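Local coordinates for phosphate-specific transport system accessory protein PhoU homolog (Pseudomonas aeruginosa, PDB 4Q25) that probably regulates phosphate uptake, acting as a homodimeric, almost wholly helical negative regulator of the Pho regulon, at residues N16-D21 with V74-R79; E34-D39 with E57-I62; Q64-I69 with K95-L100; Q138-E143 with D206-I211. All blocks are in the same frame, centred on the assembly; numbering follows the deposited sequence.

Contact 1: N16-D21 with V74-R79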
# COMPACT_ATOMS: atom_id res chain seq x y z
N ASN A 16 12.94 27.66 -10.76
CA ASN A 16 13.52 27.08 -9.55
C ASN A 16 12.92 27.66 -8.27
O ASN A 16 13.21 27.18 -7.18
CB ASN A 16 15.04 27.25 -9.57
CG ASN A 16 15.65 26.73 -10.85
OD1 ASN A 16 16.24 27.49 -11.63
ND2 ASN A 16 15.49 25.44 -11.10
N ALA A 17 12.09 28.70 -8.40
CA ALA A 17 11.27 29.14 -7.29
C ALA A 17 10.15 28.13 -7.15
O ALA A 17 10.00 27.51 -6.12
CB ALA A 17 10.71 30.53 -7.53
N GLU A 18 9.38 27.94 -8.22
CA GLU A 18 8.23 27.06 -8.16
C GLU A 18 8.64 25.62 -7.81
O GLU A 18 7.86 24.87 -7.25
CB GLU A 18 7.37 27.16 -9.44
CG GLU A 18 8.05 26.75 -10.74
CD GLU A 18 7.20 27.08 -11.96
OE1 GLU A 18 6.79 28.26 -12.10
OE2 GLU A 18 6.95 26.15 -12.79
N LEU A 19 9.84 25.26 -8.17
CA LEU A 19 10.46 24.04 -7.73
C LEU A 19 10.76 23.94 -6.24
O LEU A 19 10.70 22.87 -5.68
CB LEU A 19 11.71 23.83 -8.54
CG LEU A 19 12.55 22.64 -8.18
CD1 LEU A 19 11.75 21.37 -8.42
CD2 LEU A 19 13.82 22.65 -8.99
N GLU A 20 11.17 25.02 -5.62
CA GLU A 20 11.38 25.01 -4.18
C GLU A 20 10.03 24.98 -3.48
O GLU A 20 9.90 24.35 -2.46
CB GLU A 20 12.21 26.21 -3.69
CG GLU A 20 13.65 26.26 -4.19
CD GLU A 20 14.61 25.33 -3.45
OE1 GLU A 20 15.67 25.82 -3.01
OE2 GLU A 20 14.31 24.12 -3.32
N ASP A 21 9.04 25.67 -4.03
CA ASP A 21 7.68 25.67 -3.51
C ASP A 21 7.05 24.27 -3.41
O ASP A 21 6.36 23.96 -2.45
CB ASP A 21 6.78 26.54 -4.36
CG ASP A 21 6.81 27.97 -3.93
OD1 ASP A 21 7.92 28.47 -3.62
OD2 ASP A 21 5.73 28.59 -3.88
N VAL A 74 2.64 18.56 -12.26
CA VAL A 74 2.17 18.59 -13.62
C VAL A 74 2.42 19.95 -14.25
O VAL A 74 2.98 20.03 -15.30
CB VAL A 74 0.69 18.15 -13.70
CG1 VAL A 74 0.05 18.55 -15.00
CG2 VAL A 74 0.59 16.67 -13.58
N ARG A 75 2.09 21.01 -13.56
CA ARG A 75 2.27 22.32 -14.12
C ARG A 75 3.73 22.63 -14.36
O ARG A 75 4.12 23.11 -15.43
CB ARG A 75 1.61 23.33 -13.23
CG ARG A 75 0.20 22.94 -12.87
CD ARG A 75 -0.60 24.07 -12.28
NE ARG A 75 0.09 24.73 -11.19
CZ ARG A 75 -0.17 24.55 -9.91
NH1 ARG A 75 -1.12 23.72 -9.54
NH2 ARG A 75 0.52 25.20 -9.00
N ILE A 76 4.54 22.26 -13.40
CA ILE A 76 5.93 22.54 -13.54
C ILE A 76 6.46 21.81 -14.73
O ILE A 76 7.20 22.36 -15.48
CB ILE A 76 6.73 22.05 -12.32
CG1 ILE A 76 6.61 23.00 -11.17
CG2 ILE A 76 8.20 21.96 -12.64
CD1 ILE A 76 7.27 22.48 -9.93
N LEU A 77 6.11 20.56 -14.89
CA LEU A 77 6.65 19.79 -15.99
C LEU A 77 6.17 20.32 -17.33
O LEU A 77 6.88 20.29 -18.30
CB LEU A 77 6.33 18.32 -15.84
CG LEU A 77 7.20 17.49 -14.91
CD1 LEU A 77 6.84 16.04 -14.98
CD2 LEU A 77 8.67 17.65 -15.17
N ALA A 78 4.94 20.76 -17.35
CA ALA A 78 4.31 21.22 -18.55
C ALA A 78 5.11 22.35 -19.08
O ALA A 78 5.30 22.44 -20.26
CB ALA A 78 2.90 21.65 -18.28
N ARG A 79 5.68 23.20 -18.25
CA ARG A 79 6.52 24.29 -18.75
C ARG A 79 7.92 23.82 -19.08
O ARG A 79 8.85 24.07 -18.36
CB ARG A 79 6.64 25.40 -17.74
CG ARG A 79 5.36 25.75 -17.03
CD ARG A 79 5.69 26.69 -15.91
NE ARG A 79 4.66 26.70 -14.89
CZ ARG A 79 3.56 27.42 -14.96
NH1 ARG A 79 3.35 28.19 -16.02
NH2 ARG A 79 2.67 27.38 -13.99
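Glu18 lies over Ile76 and passes beyond it to Arg79, so one acidic side chain spans both an apolar and a charged neighbour. The tight part is at Ile76. Its CD1 methyl sits 3.6 Å from the backbone O of Glu18. Its CG1 packs against the glutamate chain, 4.0 Å from Glu18 CG. A carboxylate oxygen also lies on this apolar carbon, with Glu18 OE2 3.6 Å from Ile76 CG1. The two side chains run past each other in opposite directions. Glu18 can do this because CG is placed between the backbone N and the carbonyl carbon (chi1 62°) and the rest of the chain is extended. Leu19 touches through its backbone N, 4.2 Å from Ile76 CD1. The contact joins helix 15-45 to helix 59-78 near the N-terminal end of the former and the C-terminal end of the latter. Helix 84-120 covers the buried side, where Leu19 packs on Leu89 and Ile76 on Ile90. Leu77 and Ala78 turn to Leu87 of the second subunit. The solvent side is looser. Arg79, where the chain leaves helical geometry, is exposed. It forms a salt bridge to Glu18, with Arg79 NE 3.2 Å from Glu18 OE2. The hydrogen bond in it is weak, bent to 121° at the hydrogen. The carboxylate and guanidinium planes are turned 71° apart.

Contact 2: E34-D39 with E57-I62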
# COMPACT_ATOMS: atom_id res chain seq x y z
N GLU A 34 3.83 12.71 9.64
CA GLU A 34 4.68 12.27 10.71
C GLU A 34 3.99 12.52 12.05
O GLU A 34 4.10 11.75 12.97
CB GLU A 34 6.01 13.02 10.61
CG GLU A 34 7.11 12.65 11.59
CD GLU A 34 8.29 13.62 11.47
OE1 GLU A 34 8.61 14.05 10.32
OE2 GLU A 34 8.89 13.95 12.53
N LYS A 35 3.29 13.64 12.14
CA LYS A 35 2.50 13.94 13.31
C LYS A 35 1.30 12.99 13.44
O LYS A 35 0.91 12.67 14.55
CB LYS A 35 2.03 15.38 13.25
CG LYS A 35 1.33 15.84 14.50
CD LYS A 35 0.72 17.19 14.28
CE LYS A 35 -0.13 17.60 15.49
NZ LYS A 35 -1.22 16.61 15.74
N GLN A 36 0.74 12.55 12.31
CA GLN A 36 -0.27 11.53 12.35
C GLN A 36 0.29 10.20 12.94
O GLN A 36 -0.39 9.50 13.69
CB GLN A 36 -0.87 11.28 10.96
CG GLN A 36 -2.10 12.09 10.57
CD GLN A 36 -2.89 11.40 9.45
OE1 GLN A 36 -2.32 10.98 8.46
NE2 GLN A 36 -4.19 11.25 9.63
N VAL A 37 1.50 9.83 12.54
CA VAL A 37 2.11 8.62 13.06
C VAL A 37 2.30 8.71 14.57
O VAL A 37 1.87 7.81 15.30
CB VAL A 37 3.43 8.32 12.37
CG1 VAL A 37 4.17 7.19 13.05
CG2 VAL A 37 3.21 7.95 10.93
N ASN A 38 2.91 9.81 15.01
CA ASN A 38 3.07 10.13 16.43
C ASN A 38 1.76 10.00 17.21
O ASN A 38 1.69 9.28 18.22
CB ASN A 38 3.62 11.55 16.57
CG ASN A 38 3.77 11.99 18.01
OD1 ASN A 38 4.77 11.71 18.65
ND2 ASN A 38 2.80 12.70 18.52
N ASP A 39 0.73 10.69 16.75
CA ASP A 39 -0.56 10.69 17.44
C ASP A 39 -1.23 9.34 17.43
O ASP A 39 -1.88 8.97 18.39
CB ASP A 39 -1.49 11.72 16.84
CG ASP A 39 -0.96 13.13 16.97
OD1 ASP A 39 -0.10 13.37 17.84
OD2 ASP A 39 -1.39 14.01 16.19
N GLU A 57 -9.48 12.17 11.05
CA GLU A 57 -9.99 13.40 10.46
C GLU A 57 -8.92 14.26 9.75
O GLU A 57 -9.26 15.22 9.08
CB GLU A 57 -10.69 14.23 11.54
CG GLU A 57 -11.98 13.58 12.00
CD GLU A 57 -12.55 14.22 13.23
OE1 GLU A 57 -11.89 15.15 13.77
OE2 GLU A 57 -13.65 13.78 13.65
N ILE A 58 -7.65 13.94 9.93
CA ILE A 58 -6.59 14.67 9.25
C ILE A 58 -6.39 14.02 7.88
O ILE A 58 -5.89 14.64 6.93
CB ILE A 58 -5.29 14.64 10.10
CG1 ILE A 58 -5.43 15.54 11.33
CG2 ILE A 58 -4.08 15.08 9.29
CD1 ILE A 58 -4.56 15.13 12.51
N ASP A 59 -6.80 12.76 7.77
CA ASP A 59 -6.42 11.95 6.64
C ASP A 59 -6.98 12.52 5.34
O ASP A 59 -6.38 12.38 4.28
CB ASP A 59 -6.76 10.45 6.86
CG ASP A 59 -5.76 9.51 6.16
OD1 ASP A 59 -4.52 9.85 6.07
OD2 ASP A 59 -6.22 8.45 5.66
N ASP A 60 -8.08 13.25 5.44
CA ASP A 60 -8.64 13.93 4.28
C ASP A 60 -7.75 15.05 3.78
O ASP A 60 -7.52 15.19 2.59
CB ASP A 60 -10.02 14.46 4.60
CG ASP A 60 -10.99 13.35 4.98
OD1 ASP A 60 -11.67 12.82 4.06
OD2 ASP A 60 -11.01 12.98 6.18
N GLN A 61 -7.25 15.87 4.70
CA GLN A 61 -6.36 16.97 4.36
C GLN A 61 -5.10 16.45 3.68
O GLN A 61 -4.57 17.06 2.77
CB GLN A 61 -5.97 17.70 5.64
CG GLN A 61 -5.10 18.92 5.42
CD GLN A 61 -4.73 19.62 6.70
OE1 GLN A 61 -5.24 19.31 7.78
NE2 GLN A 61 -3.82 20.56 6.59
N ILE A 62 -4.62 15.31 4.16
CA ILE A 62 -3.44 14.66 3.61
C ILE A 62 -3.68 14.18 2.17
O ILE A 62 -2.81 14.38 1.32
CB ILE A 62 -2.99 13.52 4.54
CG1 ILE A 62 -2.61 14.16 5.87
CG2 ILE A 62 -1.83 12.71 3.94
CD1 ILE A 62 -1.84 13.27 6.80
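The CA atoms of Gln36 and Ile58 are 7.7 Å apart, the closest CA pair between residues 34-39 and 57-62. Gln36 carries the contact. Its chain is extended beyond CG and slides past Ile58, with Gln36 CG 3.8 Å from Ile58 CG2. The amide end then lies beside the isoleucine stem, Gln36 NE2 being 3.6 Å from Ile58 CB. Asp59 comes across the glutamine at about a right angle. The amide and carboxylate planes differ by 34°. Gln36 NE2 also makes a weak hydrogen bond to the O of Val55, on helix 49-56 just before this turn. Beside this, Asp39 is held within its own helix. Lys35 NZ meets the syn lone pair of Asp39 OD2 at 2.6 Å in a salt bridge. Asn38 ND2 reaches Asp39 OD1 at 3.1 Å from above the carboxylate plane. Helix 84-120 backs the contact, with Ala107 against Gln36 and Ser108 against Asp59. No hydrogen bond joins the two segments directly. Gln36 OE1 and Asp59 OD1, both acceptors, lie 3.4 Å apart. The segments are held by packing of the glutamine chain and amide on Ile58, and the facing oxygens are probably mildly unfavourable.

Contact 3: Q64-I69 with K95-L100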
# COMPACT_ATOMS: atom_id res chain seq x y z
N GLN A 64 -5.84 15.50 0.14
CA GLN A 64 -5.98 16.71 -0.66
C GLN A 64 -4.62 17.39 -0.85
O GLN A 64 -4.37 18.00 -1.89
CB GLN A 64 -7.03 17.65 -0.04
CG GLN A 64 -7.50 18.80 -0.94
CD GLN A 64 -7.96 18.35 -2.32
OE1 GLN A 64 -8.85 17.51 -2.45
NE2 GLN A 64 -7.33 18.90 -3.36
N MET A 65 -3.71 17.27 0.12
CA MET A 65 -2.33 17.75 -0.11
C MET A 65 -1.67 16.96 -1.21
O MET A 65 -0.94 17.51 -2.03
CB MET A 65 -1.46 17.67 1.13
CG MET A 65 -1.77 18.74 2.15
SD MET A 65 -0.85 18.50 3.68
CE MET A 65 0.49 19.66 3.42
N GLU A 66 -1.90 15.66 -1.25
CA GLU A 66 -1.24 14.83 -2.26
C GLU A 66 -1.71 15.21 -3.66
O GLU A 66 -0.91 15.25 -4.59
CB GLU A 66 -1.51 13.35 -2.01
CG GLU A 66 -0.92 12.42 -3.06
CD GLU A 66 -1.97 11.47 -3.60
OE1 GLU A 66 -1.91 10.25 -3.27
OE2 GLU A 66 -2.89 11.95 -4.30
N ARG A 67 -3.01 15.45 -3.80
CA ARG A 67 -3.60 15.90 -5.05
C ARG A 67 -3.04 17.24 -5.48
O ARG A 67 -2.71 17.43 -6.65
CB ARG A 67 -5.11 16.02 -4.93
CG ARG A 67 -5.81 14.68 -4.81
CD ARG A 67 -7.26 14.85 -4.39
NE ARG A 67 -7.72 13.66 -3.68
CZ ARG A 67 -8.33 13.65 -2.50
NH1 ARG A 67 -8.63 14.79 -1.89
NH2 ARG A 67 -8.68 12.50 -1.95
N ASN A 68 -2.93 18.16 -4.53
CA ASN A 68 -2.38 19.49 -4.83
C ASN A 68 -0.93 19.45 -5.28
O ASN A 68 -0.53 20.21 -6.14
CB ASN A 68 -2.55 20.44 -3.64
CG ASN A 68 -4.00 20.72 -3.33
OD1 ASN A 68 -4.85 20.48 -4.16
ND2 ASN A 68 -4.28 21.17 -2.13
N ILE A 69 -0.16 18.55 -4.71
CA ILE A 69 1.24 18.43 -5.08
C ILE A 69 1.36 17.76 -6.45
O ILE A 69 2.24 18.10 -7.22
CB ILE A 69 2.01 17.63 -4.01
CG1 ILE A 69 2.07 18.43 -2.69
CG2 ILE A 69 3.41 17.28 -4.47
CD1 ILE A 69 2.81 17.73 -1.54
N LYS A 95 6.39 10.46 -6.70
CA LYS A 95 6.34 9.11 -6.15
C LYS A 95 6.31 9.14 -4.64
O LYS A 95 5.70 8.28 -4.02
CB LYS A 95 7.51 8.26 -6.64
CG LYS A 95 7.32 7.87 -8.09
CD LYS A 95 8.33 6.87 -8.58
CE LYS A 95 8.01 6.50 -10.02
NZ LYS A 95 9.16 5.77 -10.59
N SER A 96 6.93 10.15 -4.04
CA SER A 96 7.03 10.18 -2.60
C SER A 96 5.73 10.66 -1.94
O SER A 96 5.43 10.20 -0.84
CB SER A 96 8.26 10.94 -2.13
OG SER A 96 8.06 12.29 -2.31
N VAL A 97 4.91 11.48 -2.60
CA VAL A 97 3.61 11.82 -2.02
C VAL A 97 2.68 10.59 -1.90
O VAL A 97 1.80 10.56 -1.06
CB VAL A 97 2.86 12.95 -2.76
CG1 VAL A 97 3.64 14.23 -2.68
CG2 VAL A 97 2.58 12.60 -4.21
N ILE A 98 2.88 9.60 -2.76
CA ILE A 98 2.18 8.34 -2.65
C ILE A 98 2.60 7.63 -1.37
O ILE A 98 1.74 7.19 -0.60
CB ILE A 98 2.45 7.40 -3.85
CG1 ILE A 98 2.10 8.08 -5.19
CG2 ILE A 98 1.59 6.16 -3.73
CD1 ILE A 98 2.63 7.31 -6.40
N ASP A 99 3.91 7.57 -1.13
CA ASP A 99 4.43 7.01 0.13
C ASP A 99 3.93 7.74 1.37
O ASP A 99 3.52 7.11 2.33
CB ASP A 99 5.96 6.93 0.11
CG ASP A 99 6.48 5.89 -0.90
OD1 ASP A 99 6.07 4.72 -0.88
OD2 ASP A 99 7.34 6.24 -1.72
N LEU A 100 3.88 9.07 1.32
CA LEU A 100 3.36 9.85 2.43
C LEU A 100 1.89 9.61 2.63
O LEU A 100 1.43 9.56 3.76
CB LEU A 100 3.62 11.34 2.26
CG LEU A 100 5.11 11.68 2.32
CD1 LEU A 100 5.31 13.17 2.09
CD2 LEU A 100 5.72 11.23 3.64
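Two consecutive long helices, 59-78 and 84-120, pack as a helical hairpin, and between residues 64-69 and 95-100 Val97 carries the contact. Its two methyls divide the work. Val97 CG1 points to Ile69 and lies 3.5 Å from Ile69 CG2. The same methyl is 3.8 Å from Ile69 CD1, so it touches both branches of the isoleucine. Val97 CG2 goes the other way, to the aliphatic stem of Glu66, 3.7 Å from Glu66 CG. Glu66 and Ile69 are three residues apart on one face of their helix, and the valine crosses both obliquely. The Glu66 stem is available because CG stands anti to the backbone N (chi1 177°). A bend at the next torsion turns the carboxylate off the valine. The backbones come close here: the CA atoms of Glu66 and Val97 are 5.7 Å apart. Helix 15-45 packs against both helices, consistent with the three-helix bundles of the PhoU family, and its Met29 packs on both Glu66 and Leu100. The hairpin also faces the dimer partner: Lys95 NZ forms a salt bridge with Asp70 of the second subunit. On the side of helix 59-78 turned from Val97, polar groups bond to one another. Arg67 NH1 donates to Gln64 OE1 at 2.8 Å, with the oxygen near the guanidinium plane. Gln64 NE2 in turn donates to Asn68 OD1 at 3.0 Å. Gln64 thus uses both ends of its amide. In each bond the donor stands above the carbonyl plane of the acceptor.

Contact 4: Q138-E143 with D206-I211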
# COMPACT_ATOMS: atom_id res chain seq x y z
N GLN A 138 8.67 6.05 13.05
CA GLN A 138 8.46 7.48 13.01
C GLN A 138 9.80 8.17 12.77
O GLN A 138 9.84 9.16 12.03
CB GLN A 138 7.85 7.97 14.31
CG GLN A 138 7.54 9.48 14.36
CD GLN A 138 6.89 9.87 15.68
OE1 GLN A 138 6.05 9.14 16.20
NE2 GLN A 138 7.29 11.01 16.25
N LYS A 139 10.87 7.67 13.39
CA LYS A 139 12.21 8.21 13.17
C LYS A 139 12.64 8.04 11.72
O LYS A 139 13.05 8.98 11.09
CB LYS A 139 13.28 7.62 14.10
CG LYS A 139 14.50 8.55 14.20
CD LYS A 139 15.64 8.01 15.06
CE LYS A 139 16.69 9.10 15.37
NZ LYS A 139 17.41 8.90 16.68
N MET A 140 12.51 6.84 11.20
CA MET A 140 12.71 6.57 9.78
C MET A 140 12.00 7.57 8.87
O MET A 140 12.56 7.99 7.86
CB MET A 140 12.25 5.17 9.42
CG MET A 140 13.13 4.09 10.01
SD MET A 140 12.56 2.44 9.64
CE MET A 140 12.82 2.35 7.88
N VAL A 141 10.78 7.98 9.23
CA VAL A 141 10.06 8.97 8.44
C VAL A 141 10.72 10.35 8.52
O VAL A 141 10.98 10.93 7.48
CB VAL A 141 8.57 9.08 8.84
CG1 VAL A 141 7.92 10.30 8.21
CG2 VAL A 141 7.83 7.84 8.42
N GLN A 142 10.97 10.86 9.73
CA GLN A 142 11.72 12.11 9.94
C GLN A 142 13.01 12.11 9.12
O GLN A 142 13.30 13.06 8.42
CB GLN A 142 12.15 12.35 11.39
CG GLN A 142 11.19 12.00 12.52
CD GLN A 142 11.78 12.28 13.91
OE1 GLN A 142 12.74 13.07 14.03
NE2 GLN A 142 11.22 11.64 14.97
N GLU A 143 13.76 11.03 9.19
CA GLU A 143 15.08 10.95 8.59
C GLU A 143 15.00 10.95 7.07
O GLU A 143 15.75 11.68 6.40
CB GLU A 143 15.86 9.72 9.10
CG GLU A 143 16.39 9.90 10.53
CD GLU A 143 17.17 8.71 11.08
OE1 GLU A 143 16.85 7.55 10.78
OE2 GLU A 143 18.11 8.92 11.85
N ASP A 206 8.43 0.52 5.79
CA ASP A 206 8.66 0.18 4.38
C ASP A 206 8.54 1.43 3.50
O ASP A 206 9.37 1.62 2.64
CB ASP A 206 7.71 -0.89 3.90
CG ASP A 206 7.93 -2.21 4.56
OD1 ASP A 206 8.90 -2.37 5.35
OD2 ASP A 206 7.08 -3.09 4.33
N HIS A 207 7.54 2.28 3.73
CA HIS A 207 7.38 3.50 2.92
C HIS A 207 8.44 4.60 3.19
O HIS A 207 8.82 5.36 2.30
CB HIS A 207 5.98 4.08 3.08
CG HIS A 207 4.91 3.24 2.45
ND1 HIS A 207 4.70 3.22 1.09
CD2 HIS A 207 3.97 2.43 3.00
CE1 HIS A 207 3.69 2.40 0.84
NE2 HIS A 207 3.25 1.90 1.98
N ALA A 208 8.89 4.71 4.42
CA ALA A 208 10.01 5.59 4.72
C ALA A 208 11.24 5.16 3.94
O ALA A 208 11.95 5.98 3.41
CB ALA A 208 10.32 5.57 6.21
N ARG A 209 11.46 3.85 3.89
CA ARG A 209 12.54 3.25 3.14
C ARG A 209 12.43 3.56 1.67
O ARG A 209 13.41 3.94 1.06
CB ARG A 209 12.57 1.74 3.35
CG ARG A 209 13.63 0.98 2.60
CD ARG A 209 13.05 0.15 1.47
NE ARG A 209 12.58 -1.15 1.93
CZ ARG A 209 11.37 -1.66 1.69
NH1 ARG A 209 10.46 -0.99 0.98
NH2 ARG A 209 11.06 -2.86 2.18
N ASN A 210 11.23 3.41 1.11
CA ASN A 210 11.01 3.79 -0.30
C ASN A 210 11.35 5.25 -0.58
O ASN A 210 11.99 5.55 -1.58
CB ASN A 210 9.58 3.54 -0.77
CG ASN A 210 9.17 2.08 -0.68
OD1 ASN A 210 10.01 1.19 -0.67
ND2 ASN A 210 7.88 1.85 -0.62
N ILE A 211 10.93 6.15 0.30
CA ILE A 211 11.22 7.57 0.10
C ILE A 211 12.71 7.85 0.20
O ILE A 211 13.21 8.77 -0.44
CB ILE A 211 10.50 8.45 1.12
CG1 ILE A 211 8.99 8.37 0.90
CG2 ILE A 211 10.98 9.88 1.02
CD1 ILE A 211 8.20 8.89 2.07
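Met140 meets Ala208 first at the root of its side chain, with Met140 CB 3.8 Å from Ala208 CB. Its CG is anti to the carbonyl carbon (chi1 -69°). CG and SD run away from Ala208 CB and meet nothing in residues 206-211. The side chain as a whole packs on Asp163 and Val166 of helix 153-183. The bend at chi3 then brings CE back over helix 206-211, 4.5 Å from the backbone N of Arg209. Ala208 CB also touches the backbone, lying 3.7 Å from Met140 O. Val141 flanks the alanine, with Val141 CG2 4.0 Å from Ala208 CB. The small residue lets the backbones come near: the CA atoms of Val141 and Ala208 are 5.0 Å apart. The segments of helix 127-149 and helix 188-220 run nearly parallel, 17° apart, with axes 8.6 Å from each other. Such packing belongs to the helical bundle of the second PhoU domain. The polar groups nearby bond within their own helix and beyond it: Arg209 NH1 donates to Asn210 OD1 at 2.8 Å, and Arg209 NH2 forms a salt bridge with Asp163. The contact itself has no hydrogen bond, so it rests on van der Waals packing around one alanine methyl.

In the fold
From the N terminus, helix 15-45 supplies the first side of contacts 1 and 2. Contact 2 closes first, a short loop through helix 49-56. Contact 1 closes a longer one at the far end of helix 59-78, and contact 2 lies within it. Contact 3 starts inside that longer loop and ends beyond it on helix 84-120, so the two cross; both also touch the second subunit. Contact 4 follows in series, in the second PhoU domain, and brings helix 188-220 back to helix 127-149. The two halves meet, among other places, where Asp99 of contact 3 probably hydrogen-bonds His207 of contact 4, and where Glu34 of contact 2 packs on Gln142.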